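Local atomic coordinates of intimin (Escherichia coli O127:H6 str. E2348/69, PDB entry 6TQD), a protein that acts as an attaching and effacing adhesin, its extracellular passenger containing bacterial Ig-like domains that probably project the adhesive end from the bacterial surface. Residues 8-14 / 91-96; 39-44 / 77-81; 32-38 / 81-87. All coordinates share one frame; numbering follows the deposited sequence.

All three contacts lie in the N-terminal one of two beta-sandwich domains, and each uses the sheet in which strand 76-85 lies between 90-101 and 34-40. Contacts 2 and 3 are consecutive halves of one antiparallel pairing, 34-40 with 76-85, and share Ala-81; contact 1 lies on the other flank, where Val-94 pairs with Ala-81 through the backbone. All are partly buried, apolar side chains turning into the sandwich and polar groups lying toward solvent. Contact 1 joins its segments by aliphatic packing, waters and a sodium ion. Contact 2 couples a short ladder to a buried apolar cluster beside a small helix, whereas contact 3 has the fullest ladder, with polar side-chain contacts on the outer face and at the turn end.

Contact 1: 8-14 / 91-96; sequences LNIPHDI and SNNVLL. With NA (sodium ion), chain I.
Val-94 of strand 90-101 fits between Leu-8 and Ile-10 and meets each with a different methyl. With its CG1 anti to the backbone N (chi1 -178°), Val-94 turns that methyl to Ile-10 and leaves CG2 for Leu-8, where it lies 3.4 Å from the carbonyl oxygen Leu-8 O and also touches Leu-8 CD2. Followed outward, Ile-10 only grazes Val-94 CG1 with its CB, then brings CG1 to 3.7 Å from the same methyl, and ends with CD1 against Val-94 CG1 and near Val-94 O. Its other branch, CG2, sits 3.9 Å from Leu-96 CD1, the two side chains crossing at about a right angle. Here the chain is passing from strand 6-9, in one sheet of a beta-sandwich consistent with an Ig-like fold, to strand 14-17, which runs parallel to 90-101 in the other; the two segments head in nearly the same direction but are not yet joined by backbone bonds. Those begin just beyond, where Ile-14 bonds to Thr-97. Leu-96 packs against the connection between the two strands: CD1 meets His-12 O and Asp-13 CA, and CD2 approaches Ile-14 CD1. Polar links run through solvent. A sodium ion is bound by Ile-10 O at 2.4 Å and by four waters, one of which donates to both Asp-13 OD1 and Leu-95 O; Asp-13 OD1 is also held by Thr-97 N. At the other end, a water bridges Leu-8 O and Asn-92 ND2, and Ser-91 OG, 3.5 Å from Leu-8 CB, donates to Asn-92 O.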
# COMPACT_ATOMS: atom_id res chain seq x y z
N LEU A 8 18.20 13.91 17.16
CA LEU A 8 17.50 13.81 15.88
C LEU A 8 16.17 13.10 16.11
O LEU A 8 16.13 12.03 16.73
CB LEU A 8 18.34 13.00 14.89
CG LEU A 8 17.69 12.67 13.55
CD1 LEU A 8 17.39 13.92 12.74
CD2 LEU A 8 18.60 11.72 12.75
N ASN A 9 15.09 13.69 15.62
CA ASN A 9 13.78 13.05 15.64
C ASN A 9 13.17 13.14 14.25
O ASN A 9 13.37 14.12 13.54
CB ASN A 9 12.84 13.71 16.66
CG ASN A 9 13.22 13.37 18.12
OD1 ASN A 9 14.16 13.93 18.67
ND2 ASN A 9 12.48 12.45 18.73
N ILE A 10 12.46 12.08 13.87
CA ILE A 10 11.76 12.00 12.59
C ILE A 10 10.29 11.81 12.90
O ILE A 10 9.84 10.70 13.17
CB ILE A 10 12.32 10.85 11.72
CG1 ILE A 10 13.84 11.03 11.56
CG2 ILE A 10 11.60 10.82 10.37
CD1 ILE A 10 14.51 10.02 10.65
N PRO A 11 9.51 12.90 12.91
CA PRO A 11 8.15 12.84 13.47
C PRO A 11 7.18 12.05 12.62
O PRO A 11 6.17 11.58 13.16
CB PRO A 11 7.72 14.31 13.55
CG PRO A 11 8.57 15.00 12.53
CD PRO A 11 9.88 14.28 12.54
N HIS A 12 7.41 11.93 11.32
CA HIS A 12 6.43 11.34 10.43
C HIS A 12 7.09 10.30 9.54
O HIS A 12 8.12 10.56 8.92
CB HIS A 12 5.82 12.43 9.54
CG HIS A 12 5.20 13.56 10.30
ND1 HIS A 12 4.08 13.41 11.08
CD2 HIS A 12 5.56 14.87 10.41
CE1 HIS A 12 3.77 14.57 11.64
NE2 HIS A 12 4.65 15.47 11.25
N ASP A 13 6.46 9.13 9.45
CA ASP A 13 6.84 8.16 8.43
C ASP A 13 6.25 8.59 7.09
O ASP A 13 5.41 9.48 7.01
CB ASP A 13 6.36 6.76 8.81
CG ASP A 13 7.12 6.19 10.00
OD1 ASP A 13 8.35 6.42 10.10
OD2 ASP A 13 6.49 5.52 10.84
N ILE A 14 6.72 7.96 6.03
CA ILE A 14 6.35 8.34 4.67
C ILE A 14 5.49 7.25 4.07
O ILE A 14 5.80 6.06 4.18
CB ILE A 14 7.59 8.62 3.81
CG1 ILE A 14 8.24 9.92 4.29
CG2 ILE A 14 7.23 8.71 2.35
CD1 ILE A 14 9.62 10.16 3.77
N SER A 91 23.97 11.68 16.70
CA SER A 91 22.70 11.42 17.33
C SER A 91 22.44 9.91 17.40
O SER A 91 23.27 9.10 17.00
CB SER A 91 21.57 12.07 16.52
OG SER A 91 21.43 11.42 15.27
N ASN A 92 21.26 9.54 17.89
CA ASN A 92 20.80 8.18 17.67
C ASN A 92 20.67 7.93 16.16
O ASN A 92 20.53 8.86 15.36
CB ASN A 92 19.40 8.01 18.27
CG ASN A 92 19.39 8.04 19.79
OD1 ASN A 92 20.34 7.61 20.43
ND2 ASN A 92 18.30 8.54 20.36
N ASN A 93 20.69 6.65 15.79
CA ASN A 93 20.39 6.23 14.42
C ASN A 93 18.88 6.01 14.39
O ASN A 93 18.37 5.07 15.01
CB ASN A 93 21.18 4.96 14.09
CG ASN A 93 21.41 4.79 12.60
OD1 ASN A 93 21.25 5.73 11.80
ND2 ASN A 93 21.85 3.60 12.22
N VAL A 94 18.17 6.88 13.69
CA VAL A 94 16.72 6.99 13.83
C VAL A 94 16.03 6.35 12.64
O VAL A 94 16.37 6.60 11.48
CB VAL A 94 16.31 8.47 13.97
CG1 VAL A 94 14.83 8.61 14.15
CG2 VAL A 94 17.05 9.11 15.14
N LEU A 95 14.99 5.57 12.94
CA LEU A 95 14.27 4.81 11.93
C LEU A 95 13.24 5.69 11.23
O LEU A 95 12.52 6.48 11.86
CB LEU A 95 13.54 3.66 12.63
CG LEU A 95 12.57 2.83 11.79
CD1 LEU A 95 13.31 2.11 10.69
CD2 LEU A 95 11.83 1.86 12.69
N LEU A 96 13.21 5.57 9.91
CA LEU A 96 12.16 6.11 9.07
C LEU A 96 11.59 4.94 8.28
O LEU A 96 12.35 4.18 7.67
CB LEU A 96 12.72 7.15 8.10
CG LEU A 96 11.84 7.65 6.96
CD1 LEU A 96 10.61 8.39 7.47
CD2 LEU A 96 12.62 8.53 6.00
NA NA I . 9.05 8.50 13.75
O HOH W 1 16.88 10.36 18.76
O HOH W 2 6.70 8.68 13.20
O HOH W 3 9.97 7.87 11.81
O HOH W 4 11.50 7.71 14.17
O HOH W 5 7.68 6.27 14.28

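Contact 2: 39-44 / 77-81; sequences WDDSAL and YKVTA
Ala-81 sets its methyl over one face of the Trp-39 indole, CB lying 3.5 Å from the centroid of the six-membered ring and 10° off its normal, a well-formed CH-pi contact. The pair sits at a non-hydrogen-bonded position of the antiparallel ladder between strands 34-40 and 76-85. Trp-39 CG is anti to its carbonyl carbon (chi1 -69°), which swings the ring across the neighbouring strand until CZ3 also meets Val-79 CG2 at 4.0 Å. Farther along, Val-79 CG1 packs against Leu-44 CG, and Leu-44 CD2 reaches Tyr-77 CB at 3.7 Å; Ile-51 of the opposing sheet closes over Trp-39, Val-79 and Leu-44, making this the compact, interior side of the sandwich.

The other side is polar and looser. Asp-40 and Thr-80 form the hydrogen-bonded pair, with Asp-40 N to Thr-80 O at 2.9 Å and a return bond from Thr-80 N to Asp-40 O. Beyond it the strands part as helix 42-45 begins, and a water accepts from Ala-43 N and lies within bonding distance of Lys-78 O. Asp-40 OD1 makes an Asx turn with Ser-42 N at 2.9 Å, the donor nearly in line with the C-O bond. This backbone N-H should steady the rotation of the Asp-40 carboxylate and probably favours its charged form, while water takes over where direct strand pairing ends.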
# COMPACT_ATOMS: atom_id res chain seq x y z
N TRP A 39 22.82 8.46 5.97
CA TRP A 39 21.70 7.55 5.79
C TRP A 39 22.15 6.14 5.43
O TRP A 39 23.11 5.96 4.68
CB TRP A 39 20.79 8.01 4.64
CG TRP A 39 20.04 9.24 4.89
CD1 TRP A 39 20.46 10.51 4.61
CD2 TRP A 39 18.73 9.36 5.46
NE1 TRP A 39 19.50 11.42 4.97
CE2 TRP A 39 18.42 10.74 5.49
CE3 TRP A 39 17.79 8.44 5.92
CZ2 TRP A 39 17.22 11.22 5.97
CZ3 TRP A 39 16.58 8.92 6.41
CH2 TRP A 39 16.31 10.29 6.44
N ASP A 40 21.43 5.16 5.95
CA ASP A 40 21.43 3.78 5.44
C ASP A 40 20.08 3.58 4.76
O ASP A 40 19.06 3.42 5.43
CB ASP A 40 21.65 2.76 6.55
CG ASP A 40 21.50 1.31 6.05
OD1 ASP A 40 21.10 1.08 4.89
OD2 ASP A 40 21.80 0.37 6.84
N ASP A 41 20.06 3.68 3.44
CA ASP A 41 18.85 3.48 2.65
C ASP A 41 18.91 2.18 1.84
O ASP A 41 18.24 2.06 0.81
CB ASP A 41 18.57 4.68 1.75
CG ASP A 41 19.64 4.91 0.71
OD1 ASP A 41 20.62 4.13 0.67
OD2 ASP A 41 19.52 5.89 -0.07
N SER A 42 19.70 1.21 2.30
CA SER A 42 19.91 -0.01 1.52
C SER A 42 18.60 -0.75 1.25
O SER A 42 18.48 -1.42 0.22
CB SER A 42 20.90 -0.93 2.24
OG SER A 42 20.40 -1.30 3.50
N ALA A 43 17.62 -0.66 2.16
CA ALA A 43 16.33 -1.30 1.91
C ALA A 43 15.66 -0.72 0.67
O ALA A 43 15.12 -1.47 -0.16
CB ALA A 43 15.43 -1.16 3.13
N LEU A 44 15.66 0.61 0.52
CA LEU A 44 15.10 1.21 -0.68
C LEU A 44 15.89 0.84 -1.92
O LEU A 44 15.31 0.61 -2.99
CB LEU A 44 15.08 2.74 -0.58
CG LEU A 44 14.06 3.41 0.31
CD1 LEU A 44 14.39 4.90 0.41
CD2 LEU A 44 12.65 3.19 -0.21
N TYR A 77 9.75 -0.24 3.60
CA TYR A 77 11.20 -0.09 3.58
C TYR A 77 11.63 0.67 4.82
O TYR A 77 11.15 1.78 5.06
CB TYR A 77 11.65 0.65 2.31
CG TYR A 77 11.17 -0.05 1.07
CD1 TYR A 77 11.91 -1.08 0.52
CD2 TYR A 77 9.98 0.30 0.48
CE1 TYR A 77 11.47 -1.75 -0.61
CE2 TYR A 77 9.53 -0.36 -0.66
CZ TYR A 77 10.28 -1.37 -1.19
OH TYR A 77 9.85 -2.05 -2.31
N LYS A 78 12.52 0.08 5.60
CA LYS A 78 13.00 0.68 6.84
C LYS A 78 14.39 1.23 6.56
O LYS A 78 15.28 0.48 6.12
CB LYS A 78 13.08 -0.36 7.95
CG LYS A 78 11.76 -1.04 8.29
CD LYS A 78 10.88 -0.25 9.22
CE LYS A 78 9.61 -1.02 9.56
NZ LYS A 78 8.68 -0.22 10.41
N VAL A 79 14.58 2.54 6.77
CA VAL A 79 15.86 3.20 6.56
C VAL A 79 16.20 3.95 7.85
O VAL A 79 15.35 4.19 8.70
CB VAL A 79 15.83 4.17 5.37
CG1 VAL A 79 15.38 3.45 4.10
CG2 VAL A 79 14.90 5.34 5.66
N THR A 80 17.48 4.31 7.99
CA THR A 80 17.94 4.96 9.20
C THR A 80 18.76 6.20 8.87
O THR A 80 19.49 6.24 7.88
CB THR A 80 18.76 4.03 10.11
OG1 THR A 80 19.78 3.39 9.35
CG2 THR A 80 17.85 3.00 10.77
N ALA A 81 18.66 7.20 9.74
CA ALA A 81 19.42 8.43 9.61
C ALA A 81 20.12 8.73 10.92
O ALA A 81 19.54 8.58 11.99
CB ALA A 81 18.50 9.61 9.31
O HOH W 6 17.77 0.61 4.76

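Contact 3: 32-38 / 81-87; sequences YGLDRIV and ARAYDRN
Tyr-84 carries the guanidinium of Arg-36 flat on its ring, the planes 14° apart and the centres separated by 3.9 Å. Arg-36 NH2 stands over the middle of the ring, whereas NH1 lies back toward Tyr-84 CB. The arginine gets there with CG between its backbone N and carbonyl carbon (chi1 67°) and an extended chain from CG to NE. NH1 makes a salt bridge to Asp-35 OD2, 2.9 Å away, near the guanidinium plane but above that of the carboxylate; this second hold should limit rotation of the cation over the ring. Beneath them strands 34-40 and 76-85 pair antiparallel at a sheet edge of the sandwich, interrupted by a classic beta bulge: Asp-35 N (2.8 Å) and Arg-36 N (3.2 Å) both donate to Tyr-84 O. The inward face is aliphatic, with Ile-37 CD1 3.6 Å from Ala-83 CB and Leu-34 CD1 on the same methyl. Past the bulge, Tyr-32 packs against Asn-87, whose ND2 is 3.5 Å from Tyr-32 CG over one ring face, with amide and ring planes 20° apart; Asp-85 OD2 comes to the ring edge. Arg-86 bends at chi3 so that NE and NH2 both turn to Tyr-32 O in weak bonds, and its backbone N donates to Gly-33 O. A water joins Tyr-32 N to Asp-85 OD2, while Asp-85 OD1 accepts from Asn-87 N in an Asx turn.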
# COMPACT_ATOMS: atom_id res chain seq x y z
N TYR A 32 26.31 22.31 19.18
CA TYR A 32 27.52 22.74 18.49
C TYR A 32 27.32 23.01 17.00
O TYR A 32 28.25 23.51 16.35
CB TYR A 32 28.65 21.71 18.68
CG TYR A 32 28.97 21.48 20.13
CD1 TYR A 32 29.37 22.54 20.94
CD2 TYR A 32 28.92 20.22 20.69
CE1 TYR A 32 29.65 22.34 22.27
CE2 TYR A 32 29.21 20.00 22.03
CZ TYR A 32 29.59 21.08 22.81
OH TYR A 32 29.89 20.88 24.15
N GLY A 33 26.14 22.74 16.45
CA GLY A 33 25.87 22.99 15.06
C GLY A 33 25.84 21.72 14.22
O GLY A 33 26.78 20.92 14.25
N LEU A 34 24.78 21.56 13.45
CA LEU A 34 24.65 20.38 12.60
C LEU A 34 25.68 20.43 11.48
O LEU A 34 25.89 21.48 10.85
CB LEU A 34 23.25 20.33 12.00
CG LEU A 34 22.94 19.19 11.02
CD1 LEU A 34 22.94 17.84 11.72
CD2 LEU A 34 21.62 19.42 10.29
N ASP A 35 26.35 19.30 11.26
CA ASP A 35 27.26 19.16 10.13
C ASP A 35 26.62 18.41 8.96
O ASP A 35 26.72 18.85 7.81
CB ASP A 35 28.55 18.46 10.58
CG ASP A 35 29.56 18.32 9.45
OD1 ASP A 35 30.22 19.32 9.12
OD2 ASP A 35 29.68 17.21 8.89
N ARG A 36 25.96 17.29 9.23
CA ARG A 36 25.44 16.45 8.16
C ARG A 36 24.51 15.39 8.72
O ARG A 36 24.48 15.13 9.93
CB ARG A 36 26.58 15.76 7.41
CG ARG A 36 27.30 14.75 8.27
CD ARG A 36 28.53 14.23 7.60
NE ARG A 36 29.16 13.15 8.34
CZ ARG A 36 29.92 13.30 9.41
NH1 ARG A 36 30.15 14.51 9.91
NH2 ARG A 36 30.45 12.23 10.00
N ILE A 37 23.75 14.76 7.81
CA ILE A 37 22.95 13.58 8.07
C ILE A 37 23.52 12.45 7.22
O ILE A 37 23.78 12.65 6.02
CB ILE A 37 21.47 13.80 7.68
CG1 ILE A 37 20.90 15.09 8.27
CG2 ILE A 37 20.65 12.61 8.11
CD1 ILE A 37 20.84 15.13 9.79
N VAL A 38 23.69 11.28 7.81
CA VAL A 38 24.20 10.09 7.13
C VAL A 38 23.13 9.01 7.15
O VAL A 38 22.59 8.66 8.21
CB VAL A 38 25.50 9.59 7.78
CG1 VAL A 38 25.93 8.28 7.17
CG2 VAL A 38 26.61 10.63 7.64
N ALA A 81 18.66 7.20 9.74
CA ALA A 81 19.42 8.43 9.61
C ALA A 81 20.12 8.73 10.92
O ALA A 81 19.54 8.58 11.99
CB ALA A 81 18.50 9.61 9.31
N ARG A 82 21.35 9.22 10.82
CA ARG A 82 22.13 9.64 11.96
C ARG A 82 22.65 11.04 11.67
O ARG A 82 23.25 11.29 10.62
CB ARG A 82 23.29 8.68 12.19
CG ARG A 82 24.08 8.93 13.47
CD ARG A 82 25.30 8.01 13.57
NE ARG A 82 25.01 6.59 13.78
CZ ARG A 82 24.74 6.04 14.96
NH1 ARG A 82 24.66 6.79 16.05
NH2 ARG A 82 24.56 4.73 15.06
N ALA A 83 22.43 11.96 12.61
CA ALA A 83 22.96 13.31 12.48
C ALA A 83 24.33 13.40 13.14
O ALA A 83 24.59 12.74 14.15
CB ALA A 83 22.02 14.32 13.13
N TYR A 84 25.21 14.22 12.56
CA TYR A 84 26.50 14.53 13.15
C TYR A 84 26.62 16.05 13.32
O TYR A 84 26.21 16.81 12.43
CB TYR A 84 27.68 14.09 12.28
CG TYR A 84 27.92 12.61 12.27
CD1 TYR A 84 27.16 11.78 11.49
CD2 TYR A 84 28.94 12.04 13.03
CE1 TYR A 84 27.38 10.42 11.46
CE2 TYR A 84 29.17 10.67 13.00
CZ TYR A 84 28.38 9.87 12.21
OH TYR A 84 28.57 8.50 12.14
N ASP A 85 27.25 16.46 14.42
CA ASP A 85 27.53 17.88 14.64
C ASP A 85 28.95 18.22 14.19
O ASP A 85 29.72 17.36 13.75
CB ASP A 85 27.24 18.28 16.09
CG ASP A 85 28.23 17.72 17.10
OD1 ASP A 85 29.32 17.27 16.71
OD2 ASP A 85 27.90 17.74 18.31
N ARG A 86 29.29 19.50 14.29
CA ARG A 86 30.59 19.99 13.83
C ARG A 86 31.76 19.49 14.65
O ARG A 86 32.90 19.63 14.19
CB ARG A 86 30.59 21.52 13.79
CG ARG A 86 29.89 22.11 12.58
CD ARG A 86 29.96 23.63 12.57
NE ARG A 86 29.04 24.25 13.52
CZ ARG A 86 28.87 25.56 13.67
NH1 ARG A 86 29.58 26.40 12.93
NH2 ARG A 86 28.00 26.02 14.55
N ASN A 87 31.52 18.92 15.83
CA ASN A 87 32.56 18.33 16.67
C ASN A 87 32.70 16.83 16.45
O ASN A 87 33.55 16.20 17.09
CB ASN A 87 32.23 18.56 18.15
CG ASN A 87 32.38 20.02 18.57
OD1 ASN A 87 32.59 20.90 17.73
ND2 ASN A 87 32.29 20.27 19.87
O HOH W 7 25.87 19.30 18.79